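Long-range contact in glycoside hydrolase family protein (Novosphingobium sp. PP1Y, PDB 6Q2F), which probably hydrolyses terminal alpha-L-rhamnose residues from glycosides, as an alpha-L-rhamnosidase that carries a bound sodium ion: residues M650-K658 with N1096-G1104. Numbering follows the deposited sequence.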
loop_
_atom_site.group_PDB
_atom_site.type_symbol
_atom_site.label_atom_id
_atom_site.label_comp_id
_atom_site.label_asym_id
_atom_site.label_seq_id
_atom_site.Cartn_x
_atom_site.Cartn_y
_atom_site.Cartn_z
HETATM N N MSE A 650 -1.321 12.829 -13.771
HETATM C CA MSE A 650 -1.786 13.937 -14.599
HETATM C C MSE A 650 -1.261 15.292 -14.113
HETATM O O MSE A 650 -2.007 16.261 -13.976
HETATM C CB MSE A 650 -3.312 13.930 -14.662
HETATM C CG MSE A 650 -3.859 12.724 -15.407
HETATM SE SE MSE A 650 -5.788 12.720 -15.592
HETATM C CE MSE A 650 -6.359 12.201 -13.805
ATOM N N ALA A 651 0.042 15.338 -13.851
ATOM C CA ALA A 651 0.734 16.568 -13.459
ATOM C C ALA A 651 2.082 16.608 -14.168
ATOM O O ALA A 651 3.141 16.489 -13.542
ATOM C CB ALA A 651 0.887 16.646 -11.938
ATOM N N PRO A 652 2.074 16.790 -15.489
ATOM C CA PRO A 652 3.302 16.634 -16.291
ATOM C C PRO A 652 4.415 17.587 -15.875
ATOM O O PRO A 652 4.284 18.807 -15.985
ATOM C CB PRO A 652 2.827 16.931 -17.716
ATOM C CG PRO A 652 1.344 16.875 -17.661
ATOM C CD PRO A 652 0.938 17.259 -16.292
ATOM N N TRP A 653 5.533 17.012 -15.428
ATOM C CA TRP A 653 6.743 17.760 -15.074
ATOM C C TRP A 653 6.448 18.946 -14.159
ATOM O O TRP A 653 7.189 19.931 -14.128
ATOM C CB TRP A 653 7.500 18.204 -16.331
ATOM C CG TRP A 653 8.161 17.019 -17.008
ATOM C CD1 TRP A 653 9.406 16.520 -16.744
ATOM C CD2 TRP A 653 7.593 16.166 -18.018
ATOM N NE1 TRP A 653 9.649 15.424 -17.534
ATOM C CE2 TRP A 653 8.554 15.182 -18.321
ATOM C CE3 TRP A 653 6.372 16.150 -18.704
ATOM C CZ2 TRP A 653 8.329 14.178 -19.270
ATOM C CZ3 TRP A 653 6.145 15.145 -19.641
ATOM C CH2 TRP A 653 7.118 14.174 -19.913
ATOM N N ALA A 654 5.394 18.839 -13.348
ATOM C CA ALA A 654 4.956 19.949 -12.510
ATOM C C ALA A 654 5.528 19.893 -11.089
ATOM O O ALA A 654 4.850 20.275 -10.128
ATOM C CB ALA A 654 3.429 20.008 -12.495
ATOM N N PHE A 655 6.772 19.461 -10.925
ATOM C CA PHE A 655 7.338 19.354 -9.588
ATOM C C PHE A 655 8.801 19.756 -9.575
ATOM O O PHE A 655 9.596 19.301 -10.398
ATOM C CB PHE A 655 7.218 17.906 -9.024
ATOM C CG PHE A 655 5.828 17.365 -9.014
ATOM C CD1 PHE A 655 5.326 16.689 -10.124
ATOM C CD2 PHE A 655 5.027 17.505 -7.884
ATOM C CE1 PHE A 655 4.029 16.155 -10.107
ATOM C CE2 PHE A 655 3.731 16.978 -7.849
ATOM C CZ PHE A 655 3.230 16.299 -8.958
ATOM N N ALA A 656 9.132 20.607 -8.630
ATOM C CA ALA A 656 10.487 20.889 -8.208
ATOM C C ALA A 656 10.570 20.467 -6.749
ATOM O O ALA A 656 9.535 20.218 -6.123
ATOM C CB ALA A 656 10.823 22.378 -8.374
ATOM N N PRO A 657 11.772 20.345 -6.177
ATOM C CA PRO A 657 11.864 19.870 -4.783
ATOM C C PRO A 657 11.011 20.677 -3.819
ATOM O O PRO A 657 10.494 20.123 -2.841
ATOM C CB PRO A 657 13.360 19.996 -4.481
ATOM C CG PRO A 657 14.009 19.830 -5.825
ATOM C CD PRO A 657 13.105 20.549 -6.775
ATOM N N LYS A 658 10.789 21.942 -4.113
ATOM C CA LYS A 658 9.971 22.776 -3.260
ATOM C C LYS A 658 8.564 22.192 -3.156
ATOM O O LYS A 658 7.945 22.303 -2.155
ATOM C CB LYS A 658 9.989 24.253 -3.690
ATOM C CG LYS A 658 8.859 24.695 -4.580
ATOM C CD LYS A 658 9.143 26.003 -5.293
ATOM C CE LYS A 658 9.447 27.154 -4.339
ATOM N NZ LYS A 658 9.114 28.503 -4.838
ATOM N N ASN A 1096 14.164 25.963 -12.970
ATOM C CA ASN A 1096 12.720 25.829 -12.819
ATOM C C ASN A 1096 12.298 24.485 -13.417
ATOM O O ASN A 1096 13.142 23.649 -13.743
ATOM C CB ASN A 1096 11.993 27.004 -13.470
ATOM C CG ASN A 1096 12.277 27.108 -14.953
ATOM O OD1 ASN A 1096 13.235 26.508 -15.452
ATOM N ND2 ASN A 1096 11.458 27.883 -15.666
ATOM N N THR A 1097 10.988 24.281 -13.556
ATOM C CA THR A 1097 10.445 23.064 -14.147
ATOM C C THR A 1097 10.284 23.224 -15.662
ATOM O O THR A 1097 10.413 24.315 -16.221
ATOM C CB THR A 1097 9.087 22.710 -13.543
ATOM O OG1 THR A 1097 8.141 23.734 -13.880
ATOM C CG2 THR A 1097 9.171 22.547 -12.011
ATOM N N TRP A 1098 9.979 22.105 -16.325
ATOM C CA TRP A 1098 9.688 22.115 -17.757
ATOM C C TRP A 1098 8.343 22.724 -18.102
ATOM O O TRP A 1098 8.043 22.840 -19.296
ATOM C CB TRP A 1098 9.702 20.693 -18.322
ATOM C CG TRP A 1098 11.045 20.220 -18.709
ATOM C CD1 TRP A 1098 11.789 19.234 -18.092
ATOM C CD2 TRP A 1098 11.835 20.703 -19.799
ATOM N NE1 TRP A 1098 12.991 19.078 -18.753
ATOM C CE2 TRP A 1098 13.039 19.961 -19.806
ATOM C CE3 TRP A 1098 11.635 21.679 -20.788
ATOM C CZ2 TRP A 1098 14.050 20.181 -20.754
ATOM C CZ3 TRP A 1098 12.638 21.888 -21.736
ATOM C CH2 TRP A 1098 13.829 21.145 -21.709
ATOM N N VAL A 1099 7.535 23.101 -17.110
ATOM C CA VAL A 1099 6.136 23.443 -17.371
ATOM C C VAL A 1099 6.034 24.588 -18.378
ATOM O O VAL A 1099 5.235 24.543 -19.324
ATOM C CB VAL A 1099 5.422 23.785 -16.050
ATOM C CG1 VAL A 1099 4.054 24.407 -16.304
ATOM C CG2 VAL A 1099 5.296 22.543 -15.186
ATOM N N ASN A 1100 6.836 25.635 -18.181
ATOM C CA ASN A 1100 6.651 26.861 -18.944
ATOM C C ASN A 1100 7.071 26.672 -20.397
ATOM O O ASN A 1100 6.406 27.171 -21.306
ATOM C CB ASN A 1100 7.435 28.009 -18.292
ATOM C CG ASN A 1100 6.794 28.516 -16.999
ATOM O OD1 ASN A 1100 5.741 28.034 -16.579
ATOM N ND2 ASN A 1100 7.435 29.500 -16.365
ATOM N N ARG A 1101 8.179 25.965 -20.637
ATOM C CA ARG A 1101 8.595 25.683 -22.012
ATOM C C ARG A 1101 7.628 24.735 -22.708
ATOM O O ARG A 1101 7.501 24.773 -23.936
ATOM C CB ARG A 1101 10.005 25.089 -22.028
ATOM C CG ARG A 1101 10.614 24.994 -23.418
ATOM C CD ARG A 1101 10.697 26.402 -24.054
ATOM N NE ARG A 1101 9.642 26.646 -25.030
ATOM C CZ ARG A 1101 9.570 27.726 -25.807
ATOM N NH1 ARG A 1101 10.494 28.666 -25.728
ATOM N NH2 ARG A 1101 8.576 27.859 -26.675
ATOM N N LEU A 1102 6.972 23.860 -21.944
ATOM C CA LEU A 1102 5.920 23.025 -22.507
ATOM C C LEU A 1102 4.737 23.880 -22.929
ATOM O O LEU A 1102 4.219 23.740 -24.040
ATOM C CB LEU A 1102 5.483 21.967 -21.489
ATOM C CG LEU A 1102 6.421 20.793 -21.199
ATOM C CD1 LEU A 1102 5.954 20.048 -19.958
ATOM C CD2 LEU A 1102 6.444 19.843 -22.404
ATOM N N ILE A 1103 4.290 24.772 -22.042
ATOM C CA ILE A 1103 3.235 25.705 -22.420
ATOM C C ILE A 1103 3.679 26.562 -23.597
ATOM O O ILE A 1103 2.934 26.746 -24.565
ATOM C CB ILE A 1103 2.831 26.554 -21.208
ATOM C CG1 ILE A 1103 2.262 25.633 -20.127
ATOM C CG2 ILE A 1103 1.850 27.636 -21.647
ATOM C CD1 ILE A 1103 2.125 26.295 -18.779
ATOM N N GLY A 1104 4.914 27.064 -23.551
ATOM C CA GLY A 1104 5.408 27.896 -24.635
ATOM C C GLY A 1104 5.363 27.202 -25.979
ATOM O O GLY A 1104 5.199 27.851 -27.012
#
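Trp653 and Trp1098 meet as an offset edge-to-face pair: the edge of Trp1098 is turned toward the face of Trp653, with the planes at 82° and the centroids of the two five-membered rings 5.3 Å apart. The side chains run side by side, touching from the root outward, CB of Trp653 to CB of Trp1098 at 3.9 Å and then CD1 to CD1. The NE1 hydrogen bond to O of Gln704 helps to fix the turn of the Trp1098 indole. Farther along, the Leu1102 side chain crosses that of Trp653 at about a right angle and brings CD1 obliquely to 4.1 Å from CE3 of Trp653. The type II turn 651-654 presenting Trp653 follows strand 642-649 of the parallel barrel sheet, just ahead of helix 657-670; the opposing residues leave strand 1086-1095 of the C-terminal galactose-binding-like beta-sandwich, so the contact joins these two domains. There Thr1097 precedes the turn into helix 1099-1105 and makes a weak capping bond: OG1, set between its own N and carbonyl carbon (chi1 65°), accepts from Val1099 N. The same rotation turns CG2 of Thr1097 to 4.0 Å from CB of Ala656. Val1099 rests CG2 on the peptide joining Trp653 to Ala654, 3.4 Å from O of Trp653 and against CA of Ala654. No hydrogen bond links the segments; Pro652 O is hydrogen-bonded to Tyr1121 OH, Phe655 O to Trp707 NE1.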